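Luciferase-like monooxygenase (Streptomyces bottropensis, PDB 4US5) probably acts as a flavin-dependent monooxygenase of the bacterial luciferase family, inserting oxygen from O2 into an organic substrate. Local coordinates at residues H27-A32 and A67-G72; E142-Y147 and P166-L171; V225-A230 and D292-Q297; D274-E279 and W283-V288. All coordinates share one frame; numbering follows the deposited sequence.

Interaction 1: H27-A32 and A67-G72; sequences HSIELA and AAETSG
Ile29 sends its CG2 branch away from its own backbone N (chi1 -64° for CG1), and Glu69, with CG beside the backbone N and a bend at chi2 of -80°, lays its aliphatic part across that methyl. Ile29 lies on helix 21-38, and Glu69 follows directly on the C-terminal end of the neighbouring helix 59-68, in the outer layer of the TIM-barrel fold of luciferase-like monooxygenases; they meet where the second helix runs out into the turn toward strand 74-81. Ile29 CG2 stands 4.0 Å from Glu69 CG, so the glutamate offers carbon to the hydrophobic neighbour while its charge is spent on other partners: OE2 forms a salt bridge with Arg65 and OE1 one with Arg33. Such a division of labour lets a partly exposed acid take part in a mostly buried seam. Leu100 of the second subunit also packs on Ile29, which places this seam beside the dimer interface. One turn further along helix 21-38 comes Ala32, which meets Thr70. The threonine hydroxyl OG1 turns to Ile66 O and to Arg104, while the methyl CG2 faces helix 21-38, with Thr70 CG2 4.3 Å from Ala32 CB and 3.7 Å from the carbonyl oxygen Ala32 O.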
loop_
_atom_site.group_PDB
_atom_site.type_symbol
_atom_site.label_atom_id
_atom_site.label_comp_id
_atom_site.label_asym_id
_atom_site.label_seq_id
_atom_site.Cartn_x
_atom_site.Cartn_y
_atom_site.Cartn_z
ATOM N N HIS B 27 11.762 0.600 -13.080
ATOM C CA HIS B 27 12.241 1.889 -13.602
ATOM C C HIS B 27 11.811 3.068 -12.770
ATOM O O HIS B 27 12.552 4.072 -12.680
ATOM C CB HIS B 27 11.836 2.059 -15.039
ATOM C CG HIS B 27 12.607 1.201 -15.968
ATOM N ND1 HIS B 27 12.111 0.798 -17.181
ATOM C CD2 HIS B 27 13.818 0.600 -15.833
ATOM C CE1 HIS B 27 12.960 -0.036 -17.753
ATOM N NE2 HIS B 27 14.025 -0.146 -16.974
ATOM N N SER B 28 10.656 2.963 -12.113
ATOM C CA SER B 28 10.171 4.036 -11.206
ATOM C C SER B 28 11.055 4.174 -10.048
ATOM O O SER B 28 11.440 5.280 -9.638
ATOM C CB SER B 28 8.744 3.739 -10.706
ATOM O OG SER B 28 7.828 3.787 -11.769
ATOM N N ILE B 29 11.444 3.040 -9.493
ATOM C CA ILE B 29 12.374 3.046 -8.369
ATOM C C ILE B 29 13.738 3.643 -8.724
ATOM O O ILE B 29 14.282 4.471 -7.977
ATOM C CB ILE B 29 12.543 1.598 -7.833
ATOM C CG1 ILE B 29 11.212 1.108 -7.284
ATOM C CG2 ILE B 29 13.619 1.528 -6.768
ATOM C CD1 ILE B 29 11.144 -0.398 -7.037
ATOM N N GLU B 30 14.263 3.255 -9.884
ATOM C CA GLU B 30 15.508 3.786 -10.378
ATOM C C GLU B 30 15.448 5.309 -10.580
ATOM O O GLU B 30 16.361 6.064 -10.162
ATOM C CB GLU B 30 15.872 3.152 -11.716
ATOM C CG GLU B 30 17.308 3.474 -12.106
ATOM C CD GLU B 30 17.790 2.778 -13.372
ATOM O OE1 GLU B 30 16.952 2.203 -14.130
ATOM O OE2 GLU B 30 19.039 2.850 -13.615
ATOM N N LEU B 31 14.354 5.771 -11.134
ATOM C CA LEU B 31 14.169 7.214 -11.334
ATOM C C LEU B 31 14.065 7.938 -10.012
ATOM O O LEU B 31 14.641 9.020 -9.837
ATOM C CB LEU B 31 12.971 7.496 -12.218
ATOM C CG LEU B 31 12.647 8.958 -12.455
ATOM C CD1 LEU B 31 13.801 9.686 -13.125
ATOM C CD2 LEU B 31 11.369 9.079 -13.285
ATOM N N ALA B 32 13.358 7.359 -9.047
ATOM C CA ALA B 32 13.240 7.971 -7.738
ATOM C C ALA B 32 14.596 8.083 -7.004
ATOM O O ALA B 32 14.869 9.080 -6.391
ATOM C CB ALA B 32 12.264 7.200 -6.879
ATOM N N ALA B 67 9.789 5.147 -0.779
ATOM C CA ALA B 67 10.237 5.848 0.437
ATOM C C ALA B 67 11.325 5.079 1.172
ATOM O O ALA B 67 12.200 5.687 1.813
ATOM C CB ALA B 67 9.091 6.142 1.339
ATOM N N ALA B 68 11.305 3.761 1.078
ATOM C CA ALA B 68 12.393 2.928 1.665
ATOM C C ALA B 68 13.694 2.973 0.875
ATOM O O ALA B 68 14.749 2.617 1.393
ATOM C CB ALA B 68 11.937 1.462 1.765
ATOM N N GLU B 69 13.610 3.365 -0.399
ATOM C CA GLU B 69 14.758 3.385 -1.321
ATOM C C GLU B 69 15.416 4.769 -1.422
ATOM O O GLU B 69 16.389 4.919 -2.148
ATOM C CB GLU B 69 14.292 2.981 -2.714
ATOM C CG GLU B 69 13.717 1.595 -2.813
ATOM C CD GLU B 69 14.786 0.525 -2.899
ATOM O OE1 GLU B 69 15.970 0.885 -3.089
ATOM O OE2 GLU B 69 14.437 -0.666 -2.753
ATOM N N THR B 70 14.870 5.755 -0.712
ATOM C CA THR B 70 15.287 7.140 -0.816
ATOM C C THR B 70 15.359 7.746 0.566
ATOM O O THR B 70 14.797 7.222 1.517
ATOM C CB THR B 70 14.289 7.957 -1.657
ATOM O OG1 THR B 70 12.987 7.824 -1.098
ATOM C CG2 THR B 70 14.270 7.503 -3.076
ATOM N N SER B 71 16.073 8.863 0.689
ATOM C CA SER B 71 16.284 9.467 1.994
ATOM C C SER B 71 15.792 10.860 2.138
ATOM O O SER B 71 15.320 11.226 3.205
ATOM C CB SER B 71 17.792 9.470 2.344
ATOM O OG SER B 71 18.266 8.141 2.354
ATOM N N GLY B 72 15.998 11.692 1.125
ATOM C CA GLY B 72 15.688 13.130 1.268
ATOM C C GLY B 72 14.439 13.618 0.538
ATOM O O GLY B 72 13.722 14.459 1.023
#

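Interaction 2: E142-Y147 and P166-L171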
loop_
_atom_site.group_PDB
_atom_site.type_symbol
_atom_site.label_atom_id
_atom_site.label_comp_id
_atom_site.label_asym_id
_atom_site.label_seq_id
_atom_site.Cartn_x
_atom_site.Cartn_y
_atom_site.Cartn_z
ATOM N N GLU B 142 -12.771 17.108 2.776
ATOM C CA GLU B 142 -13.003 17.607 4.140
ATOM C C GLU B 142 -13.037 16.475 5.146
ATOM O O GLU B 142 -12.511 16.590 6.243
ATOM C CB GLU B 142 -14.377 18.336 4.263
ATOM C CG GLU B 142 -14.278 19.614 5.102
ATOM C CD GLU B 142 -13.782 20.769 4.286
ATOM O OE1 GLU B 142 -14.635 21.488 3.692
ATOM O OE2 GLU B 142 -12.540 20.959 4.258
ATOM N N GLN B 143 -13.718 15.395 4.792
ATOM C CA GLN B 143 -13.762 14.222 5.657
ATOM C C GLN B 143 -12.354 13.668 5.902
ATOM O O GLN B 143 -12.001 13.290 7.011
ATOM C CB GLN B 143 -14.566 13.116 5.018
ATOM C CG GLN B 143 -16.063 13.231 5.040
ATOM C CD GLN B 143 -16.676 11.938 4.532
ATOM O OE1 GLN B 143 -16.747 11.714 3.326
ATOM N NE2 GLN B 143 -17.039 11.044 5.449
ATOM N N LEU B 144 -11.565 13.598 4.840
ATOM C CA LEU B 144 -10.175 13.110 4.939
ATOM C C LEU B 144 -9.392 13.987 5.894
ATOM O O LEU B 144 -8.680 13.502 6.745
ATOM C CB LEU B 144 -9.539 13.102 3.551
ATOM C CG LEU B 144 -8.064 12.762 3.453
ATOM C CD1 LEU B 144 -7.766 11.425 4.118
ATOM C CD2 LEU B 144 -7.676 12.737 1.980
ATOM N N ARG B 145 -9.483 15.303 5.707
ATOM C CA ARG B 145 -8.754 16.252 6.566
ATOM C C ARG B 145 -9.166 16.067 8.031
ATOM O O ARG B 145 -8.315 16.079 8.911
ATOM C CB ARG B 145 -8.989 17.688 6.035
ATOM C CG ARG B 145 -8.151 18.826 6.552
ATOM C CD ARG B 145 -8.681 20.115 5.904
ATOM N NE ARG B 145 -7.648 20.897 5.256
ATOM C CZ ARG B 145 -7.892 21.975 4.509
ATOM N NH1 ARG B 145 -9.130 22.387 4.304
ATOM N NH2 ARG B 145 -6.885 22.645 3.975
ATOM N N ALA B 146 -10.446 15.803 8.280
ATOM C CA ALA B 146 -10.944 15.560 9.621
ATOM C C ALA B 146 -10.397 14.258 10.196
ATOM O O ALA B 146 -10.011 14.192 11.355
ATOM C CB ALA B 146 -12.472 15.536 9.636
ATOM N N TYR B 147 -10.325 13.210 9.377
ATOM C CA TYR B 147 -9.751 11.956 9.872
ATOM C C TYR B 147 -8.275 12.103 10.187
ATOM O O TYR B 147 -7.759 11.458 11.096
ATOM C CB TYR B 147 -9.968 10.831 8.877
ATOM C CG TYR B 147 -11.385 10.302 8.824
ATOM C CD1 TYR B 147 -12.049 9.913 9.975
ATOM C CD2 TYR B 147 -12.017 10.129 7.621
ATOM C CE1 TYR B 147 -13.314 9.370 9.913
ATOM C CE2 TYR B 147 -13.282 9.613 7.542
ATOM C CZ TYR B 147 -13.930 9.249 8.690
ATOM O OH TYR B 147 -15.156 8.726 8.603
ATOM N N PRO B 166 0.688 13.140 6.911
ATOM C CA PRO B 166 1.002 13.401 5.528
ATOM C C PRO B 166 0.523 14.783 5.097
ATOM O O PRO B 166 -0.495 15.237 5.577
ATOM C CB PRO B 166 0.218 12.314 4.790
ATOM C CG PRO B 166 -0.920 12.022 5.661
ATOM C CD PRO B 166 -0.373 12.129 7.056
ATOM N N ALA B 167 1.217 15.376 4.135
ATOM C CA ALA B 167 0.854 16.670 3.585
ATOM C C ALA B 167 -0.198 16.504 2.475
ATOM O O ALA B 167 0.072 15.894 1.431
ATOM C CB ALA B 167 2.093 17.365 3.042
ATOM N N LEU B 168 -1.358 17.126 2.674
ATOM C CA LEU B 168 -2.455 17.086 1.704
ATOM C C LEU B 168 -2.217 18.039 0.534
ATOM O O LEU B 168 -1.990 19.253 0.744
ATOM C CB LEU B 168 -3.760 17.506 2.365
ATOM C CG LEU B 168 -4.619 16.439 3.043
ATOM C CD1 LEU B 168 -5.893 17.060 3.606
ATOM C CD2 LEU B 168 -4.985 15.284 2.094
ATOM N N TRP B 169 -2.341 17.537 -0.686
ATOM C CA TRP B 169 -2.256 18.334 -1.905
ATOM C C TRP B 169 -3.460 18.038 -2.789
ATOM O O TRP B 169 -3.925 16.886 -2.867
ATOM C CB TRP B 169 -0.984 18.000 -2.714
ATOM C CG TRP B 169 0.266 18.600 -2.192
ATOM C CD1 TRP B 169 0.977 18.173 -1.093
ATOM C CD2 TRP B 169 0.983 19.720 -2.712
ATOM N NE1 TRP B 169 2.062 18.949 -0.906
ATOM C CE2 TRP B 169 2.112 19.900 -1.896
ATOM C CE3 TRP B 169 0.764 20.615 -3.763
ATOM C CZ2 TRP B 169 3.013 20.917 -2.101
ATOM C CZ3 TRP B 169 1.687 21.594 -3.984
ATOM C CH2 TRP B 169 2.785 21.765 -3.140
ATOM N N LEU B 170 -3.949 19.051 -3.494
ATOM C CA LEU B 170 -4.997 18.838 -4.488
ATOM C C LEU B 170 -4.399 18.990 -5.871
ATOM O O LEU B 170 -3.726 19.986 -6.165
ATOM C CB LEU B 170 -6.136 19.832 -4.319
ATOM C CG LEU B 170 -7.295 19.653 -5.277
ATOM C CD1 LEU B 170 -7.860 18.237 -5.186
ATOM C CD2 LEU B 170 -8.408 20.652 -4.972
ATOM N N LEU B 171 -4.641 17.987 -6.699
ATOM C CA LEU B 171 -4.224 18.009 -8.089
ATOM C C LEU B 171 -5.426 18.334 -8.914
ATOM O O LEU B 171 -6.501 17.745 -8.723
ATOM C CB LEU B 171 -3.678 16.647 -8.533
ATOM C CG LEU B 171 -2.242 16.343 -8.107
ATOM C CD1 LEU B 171 -2.130 16.120 -6.582
ATOM C CD2 LEU B 171 -1.754 15.136 -8.858
#
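Arg145 and Leu168 mark the closest backbone approach, 8.0 Å between their CA atoms, where the last turn of helix 134-147 lies over the start of strand 167-172. That spacing is bridged by side chains alone, and one leucine does most of the work. Leu168 projects from the strand toward the helix and divides its two methyls between successive helix residues. Its CD2 meets CD2 of Leu144 at 3.7 Å; the two side chains pass alongside, pointing opposite ways, and meet at these methyls. The other methyl, CD1, lies against the aliphatic root of Arg145, 4.0 Å from CB and 4.1 Å from CG. Arg145 can serve as a hydrocarbon wall because CG stands opposite its backbone N (chi1 -168°) and the chain runs on extended before bending at chi3, which carries the charged group past the leucine. There NH2 donates to Leu184 O at the end of helix 175-184, and NH1 keeps a long salt bridge, 3.7 Å, to Glu142 OE2 one turn back on its own helix. The contact thus grades from apolar to polar: Leu144 is buried and also packs on Leu107 and Ile109 of strand 105-110 and on Ala91 of helix 87-100, whereas Arg145 remains partly exposed. Backbone bonds tie Ala167 and Trp169 to strand 105-110, so Leu168 projects from a strand fixed within the parallel sheet. A helix packed by aliphatic residues onto the strand that follows it is the layering of a beta/alpha TIM barrel, here reached after a long connection without regular secondary structure.

Interaction 3: V225-A230 and D292-Q297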
loop_
_atom_site.group_PDB
_atom_site.type_symbol
_atom_site.label_atom_id
_atom_site.label_comp_id
_atom_site.label_asym_id
_atom_site.label_seq_id
_atom_site.Cartn_x
_atom_site.Cartn_y
_atom_site.Cartn_z
ATOM N N VAL B 225 4.054 19.383 -15.610
ATOM C CA VAL B 225 4.415 19.559 -17.000
ATOM C C VAL B 225 5.058 18.282 -17.506
ATOM O O VAL B 225 5.823 17.653 -16.790
ATOM C CB VAL B 225 5.428 20.713 -17.200
ATOM C CG1 VAL B 225 4.737 22.064 -17.099
ATOM C CG2 VAL B 225 6.591 20.628 -16.219
ATOM N N VAL B 226 4.760 17.930 -18.753
ATOM C CA VAL B 226 5.532 16.969 -19.479
ATOM C C VAL B 226 6.749 17.654 -20.079
ATOM O O VAL B 226 6.658 18.756 -20.697
ATOM C CB VAL B 226 4.710 16.315 -20.594
ATOM C CG1 VAL B 226 5.588 15.578 -21.570
ATOM C CG2 VAL B 226 3.696 15.380 -20.015
ATOM N N VAL B 227 7.910 17.047 -19.865
ATOM C CA VAL B 227 9.129 17.555 -20.441
ATOM C C VAL B 227 9.876 16.425 -21.107
ATOM O O VAL B 227 9.972 15.323 -20.559
ATOM C CB VAL B 227 10.045 18.181 -19.382
ATOM C CG1 VAL B 227 11.314 18.747 -20.005
ATOM C CG2 VAL B 227 9.299 19.233 -18.586
ATOM N N CYS B 228 10.395 16.707 -22.293
ATOM C CA CYS B 228 11.255 15.791 -23.010
ATOM C C CYS B 228 12.539 16.531 -23.376
ATOM O O CYS B 228 12.569 17.338 -24.322
ATOM C CB CYS B 228 10.515 15.301 -24.259
ATOM S SG CYS B 228 11.419 14.091 -25.219
ATOM N N CYS B 229 13.578 16.328 -22.562
ATOM C CA CYS B 229 14.832 17.063 -22.676
ATOM C C CYS B 229 15.973 16.125 -23.127
ATOM O O CYS B 229 16.067 14.966 -22.688
ATOM C CB CYS B 229 15.171 17.729 -21.359
ATOM S SG CYS B 229 16.686 18.707 -21.391
ATOM N N ALA B 230 16.802 16.599 -24.050
ATOM C CA ALA B 230 18.000 15.859 -24.471
ATOM C C ALA B 230 19.069 16.894 -24.788
ATOM O O ALA B 230 18.804 18.081 -24.718
ATOM C CB ALA B 230 17.729 15.019 -25.674
ATOM N N ASP B 292 18.873 24.322 -22.463
ATOM C CA ASP B 292 18.628 25.776 -22.458
ATOM C C ASP B 292 17.225 26.102 -22.916
ATOM O O ASP B 292 16.565 26.939 -22.329
ATOM C CB ASP B 292 19.637 26.514 -23.350
ATOM C CG ASP B 292 20.992 26.665 -22.700
ATOM O OD1 ASP B 292 21.158 26.275 -21.506
ATOM O OD2 ASP B 292 21.917 27.112 -23.413
ATOM N N ARG B 293 16.760 25.455 -23.963
ATOM C CA ARG B 293 15.433 25.775 -24.513
ATOM C C ARG B 293 14.335 25.421 -23.503
ATOM O O ARG B 293 13.444 26.226 -23.249
ATOM C CB ARG B 293 15.161 25.052 -25.835
ATOM C CG ARG B 293 13.783 25.373 -26.409
ATOM C CD ARG B 293 13.363 24.516 -27.596
ATOM N NE ARG B 293 14.279 24.681 -28.701
ATOM C CZ ARG B 293 14.306 25.741 -29.510
ATOM N NH1 ARG B 293 13.450 26.756 -29.345
ATOM N NH2 ARG B 293 15.205 25.791 -30.496
ATOM N N VAL B 294 14.409 24.216 -22.942
ATOM C CA VAL B 294 13.378 23.803 -21.983
ATOM C C VAL B 294 13.466 24.655 -20.719
ATOM O O VAL B 294 12.455 25.061 -20.205
ATOM C CB VAL B 294 13.310 22.270 -21.703
ATOM C CG1 VAL B 294 13.337 21.492 -23.014
ATOM C CG2 VAL B 294 14.442 21.837 -20.826
ATOM N N ARG B 295 14.678 24.996 -20.274
ATOM C CA ARG B 295 14.848 25.825 -19.070
ATOM C C ARG B 295 14.155 27.173 -19.270
ATOM O O ARG B 295 13.360 27.627 -18.433
ATOM C CB ARG B 295 16.340 26.031 -18.769
ATOM C CG ARG B 295 16.612 26.962 -17.595
ATOM C CD ARG B 295 18.034 27.539 -17.658
ATOM N NE ARG B 295 18.200 28.379 -18.838
ATOM C CZ ARG B 295 19.356 28.701 -19.409
ATOM N NH1 ARG B 295 20.510 28.250 -18.934
ATOM N NH2 ARG B 295 19.360 29.485 -20.483
ATOM N N ASP B 296 14.412 27.780 -20.424
ATOM C CA ASP B 296 13.847 29.120 -20.693
ATOM C C ASP B 296 12.328 29.064 -20.786
ATOM O O ASP B 296 11.627 29.913 -20.217
ATOM C CB ASP B 296 14.446 29.694 -21.980
ATOM C CG ASP B 296 15.914 30.064 -21.841
ATOM O OD1 ASP B 296 16.449 30.088 -20.704
ATOM O OD2 ASP B 296 16.549 30.313 -22.875
ATOM N N GLN B 297 11.802 28.077 -21.504
ATOM C CA GLN B 297 10.361 27.937 -21.659
ATOM C C GLN B 297 9.694 27.703 -20.306
ATOM O O GLN B 297 8.671 28.315 -19.967
ATOM C CB GLN B 297 10.044 26.786 -22.619
ATOM C CG GLN B 297 8.572 26.519 -22.839
ATOM C CD GLN B 297 7.864 27.661 -23.594
ATOM O OE1 GLN B 297 7.911 27.723 -24.814
ATOM N NE2 GLN B 297 7.221 28.565 -22.855
#
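Val294 is the residue on which this contact centres: it points from helix 292-297 at strand 225-229, whose direction is nearly antiparallel to the helix (155°) at an axis separation of 9.1 Å. With CG1 anti to the carbonyl carbon (chi1 -47°), CG2 falls between the backbone N and the carbonyl carbon, and that methyl reaches SG of Cys229 at 3.9 Å. Val227, two residues back on the same side of the strand, adds a looser touch, its CG1 4.4 Å from Val294 CB. Every residue that meets across this inner side is buried, and Val287 of the adjacent strand also packs on Val294. The outward side of the helix is of another kind. Arg295 holds Asp296 side-on, NE and NH2 both donating to the single oxygen OD1, at 3.1 and 3.0 Å; the oxygen lies in the guanidinium plane, yet both nitrogens come to it from one face of the carboxylate. NH1 faces Asp292 OD1 through charge alone, 3.3 Å away and well off the guanidinium plane. The chemistry therefore sorts by side: across the strand-helix seam of the barrel, cohesion is apolar packing, with the cysteine sulfur serving as one more greasy surface, while on the helix's outer side Arg295 probably offsets part of the charge of Asp292 and Asp296.

Interaction 4: D274-E279 and W283-V288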
loop_
_atom_site.group_PDB
_atom_site.type_symbol
_atom_site.label_atom_id
_atom_site.label_comp_id
_atom_site.label_asym_id
_atom_site.label_seq_id
_atom_site.Cartn_x
_atom_site.Cartn_y
_atom_site.Cartn_z
ATOM N N ASP B 274 -1.792 14.320 -36.581
ATOM C CA ASP B 274 -0.798 14.807 -35.625
ATOM C C ASP B 274 -1.533 15.772 -34.686
ATOM O O ASP B 274 -1.430 16.997 -34.840
ATOM C CB ASP B 274 0.354 15.474 -36.369
ATOM C CG ASP B 274 1.565 15.718 -35.486
ATOM O OD1 ASP B 274 1.414 15.740 -34.242
ATOM O OD2 ASP B 274 2.660 15.872 -36.041
ATOM N N PRO B 275 -2.340 15.220 -33.764
ATOM C CA PRO B 275 -3.106 16.027 -32.828
ATOM C C PRO B 275 -2.251 17.069 -32.106
ATOM O O PRO B 275 -2.720 18.182 -31.894
ATOM C CB PRO B 275 -3.640 15.009 -31.813
ATOM C CG PRO B 275 -3.599 13.710 -32.502
ATOM C CD PRO B 275 -2.490 13.776 -33.497
ATOM N N LEU B 276 -1.010 16.736 -31.776
ATOM C CA LEU B 276 -0.171 17.679 -31.033
ATOM C C LEU B 276 0.250 18.884 -31.909
ATOM O O LEU B 276 0.420 19.998 -31.409
ATOM C CB LEU B 276 1.056 16.988 -30.471
ATOM C CG LEU B 276 0.759 15.840 -29.519
ATOM C CD1 LEU B 276 2.051 15.187 -29.077
ATOM C CD2 LEU B 276 -0.059 16.331 -28.328
ATOM N N ALA B 277 0.423 18.651 -33.195
ATOM C CA ALA B 277 0.780 19.736 -34.131
ATOM C C ALA B 277 -0.437 20.607 -34.454
ATOM O O ALA B 277 -0.287 21.755 -34.817
ATOM C CB ALA B 277 1.358 19.153 -35.412
ATOM N N GLU B 278 -1.631 20.030 -34.357
ATOM C CA GLU B 278 -2.872 20.649 -34.861
ATOM C C GLU B 278 -3.544 21.517 -33.788
ATOM O O GLU B 278 -4.605 22.085 -34.030
ATOM C CB GLU B 278 -3.871 19.555 -35.369
ATOM C CG GLU B 278 -3.364 18.735 -36.565
ATOM C CD GLU B 278 -3.934 17.301 -36.664
ATOM O OE1 GLU B 278 -4.890 16.971 -35.928
ATOM O OE2 GLU B 278 -3.404 16.489 -37.488
ATOM N N GLU B 279 -2.946 21.607 -32.595
ATOM C CA GLU B 279 -3.538 22.383 -31.529
ATOM C C GLU B 279 -2.563 23.489 -31.175
ATOM O O GLU B 279 -1.393 23.431 -31.538
ATOM C CB GLU B 279 -3.859 21.505 -30.313
ATOM C CG GLU B 279 -2.633 20.787 -29.768
ATOM C CD GLU B 279 -2.930 19.940 -28.538
ATOM O OE1 GLU B 279 -4.112 19.733 -28.207
ATOM O OE2 GLU B 279 -1.959 19.487 -27.894
ATOM N N TRP B 283 1.247 28.193 -24.192
ATOM C CA TRP B 283 2.449 27.430 -23.968
ATOM C C TRP B 283 2.287 26.049 -24.580
ATOM O O TRP B 283 1.185 25.504 -24.583
ATOM C CB TRP B 283 2.747 27.314 -22.472
ATOM C CG TRP B 283 2.964 28.624 -21.805
ATOM C CD1 TRP B 283 3.846 29.589 -22.171
ATOM C CD2 TRP B 283 2.308 29.098 -20.635
ATOM N NE1 TRP B 283 3.785 30.640 -21.320
ATOM C CE2 TRP B 283 2.852 30.364 -20.348
ATOM C CE3 TRP B 283 1.331 28.581 -19.782
ATOM C CZ2 TRP B 283 2.440 31.125 -19.249
ATOM C CZ3 TRP B 283 0.957 29.330 -18.676
ATOM C CH2 TRP B 283 1.504 30.590 -18.436
ATOM N N PRO B 284 3.399 25.440 -25.035
ATOM C CA PRO B 284 3.234 24.109 -25.639
ATOM C C PRO B 284 2.665 23.119 -24.613
ATOM O O PRO B 284 3.057 23.159 -23.446
ATOM C CB PRO B 284 4.661 23.725 -26.062
ATOM C CG PRO B 284 5.575 24.664 -25.363
ATOM C CD PRO B 284 4.797 25.877 -24.978
ATOM N N ARG B 285 1.819 22.207 -25.055
ATOM C CA ARG B 285 1.271 21.212 -24.150
ATOM C C ARG B 285 2.400 20.387 -23.491
ATOM O O ARG B 285 2.394 20.140 -22.271
ATOM C CB ARG B 285 0.334 20.266 -24.875
ATOM C CG ARG B 285 -0.317 19.256 -23.924
ATOM C CD ARG B 285 -1.002 18.142 -24.648
ATOM N NE ARG B 285 -2.239 18.604 -25.288
ATOM C CZ ARG B 285 -3.403 18.718 -24.668
ATOM N NH1 ARG B 285 -3.518 18.447 -23.393
ATOM N NH2 ARG B 285 -4.452 19.146 -25.333
ATOM N N TYR B 286 3.329 19.951 -24.325
ATOM C CA TYR B 286 4.487 19.191 -23.900
ATOM C C TYR B 286 5.732 19.999 -24.260
ATOM O O TYR B 286 5.865 20.507 -25.385
ATOM C CB TYR B 286 4.533 17.845 -24.630
ATOM C CG TYR B 286 3.295 16.997 -24.469
ATOM C CD1 TYR B 286 2.567 16.983 -23.293
ATOM C CD2 TYR B 286 2.867 16.172 -25.506
ATOM C CE1 TYR B 286 1.461 16.170 -23.152
ATOM C CE2 TYR B 286 1.754 15.352 -25.366
ATOM C CZ TYR B 286 1.052 15.368 -24.208
ATOM O OH TYR B 286 -0.041 14.578 -24.045
ATOM N N VAL B 287 6.635 20.134 -23.299
ATOM C CA VAL B 287 7.813 20.974 -23.454
ATOM C C VAL B 287 8.986 20.141 -23.877
ATOM O O VAL B 287 9.405 19.224 -23.148
ATOM C CB VAL B 287 8.101 21.713 -22.152
ATOM C CG1 VAL B 287 9.391 22.525 -22.244
ATOM C CG2 VAL B 287 6.928 22.613 -21.816
ATOM N N VAL B 288 9.571 20.490 -25.030
ATOM C CA VAL B 288 10.583 19.654 -25.677
ATOM C C VAL B 288 11.775 20.500 -26.086
ATOM O O VAL B 288 11.592 21.625 -26.596
ATOM C CB VAL B 288 10.035 18.994 -26.951
ATOM C CG1 VAL B 288 11.087 18.092 -27.601
ATOM C CG2 VAL B 288 8.767 18.220 -26.648
#
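Glu279 OE2 accepts the shortest bond of the contact, 2.8 Å from Arg285 NE and almost straight at 171°. Beside it Arg285 NH2 donates to Glu279 OE1 at 3.0 Å, so the guanidinium takes the carboxylate side-on, one nitrogen to each oxygen. Both oxygens are met on their syn sides, and the two planes are only 24° apart, the geometry of a bidentate salt bridge that fixes the rotation of both groups. Glu279 reaches out extended beyond CG, while Arg285 bends at chi3 (-72°) to turn its edge to the acid. Its remaining nitrogen, NH1, donates to the carbonyl oxygens of Phe193 and Ile194. Next to this polar clasp, the Leu276 and Tyr286 side chains cross at about a right angle, with Leu276 CD2 3.6 Å and CD1 3.7 Å from Tyr286 CE2. Arg285 CD sits over one face of that ring, toward its rim, 3.4 Å above the plane, and His243 of helix 233-251 stacks on the ring. A methionine in place of Arg285 would probably leave the Glu279 carboxylate without its counter-charge and the carbonyls of Phe193 and Ile194 without this donor. Pairing the charges so squarely implies that the irregular loop 274-279 is held to the approach of strand 286-289 by one directional bridge, with leucine and tyrosine adding apolar contact.

From the N terminus, interaction 1 closes first, joining helix 21-38 to the end of helix 59-68 across a loop that contains strand 42-45. Interaction 2 follows in series, with a connection of some eighteen residues, without helix or strand, between helix 134-147 and strand 167-172; its centre lies 24 Å from that of interaction 1. Interaction 3 then spans a long loop from strand 221-229 to helix 291-305, and interaction 4 is nested inside it. These last two touch directly: strands 221-229 and 286-289 are neighbours, with probable backbone hydrogen bonds from Cys228 N to Val287 O and from Val287 N to Val226 O. Interactions 2 and 3 reach the same parallel sheet from opposite sides of the chain's centre.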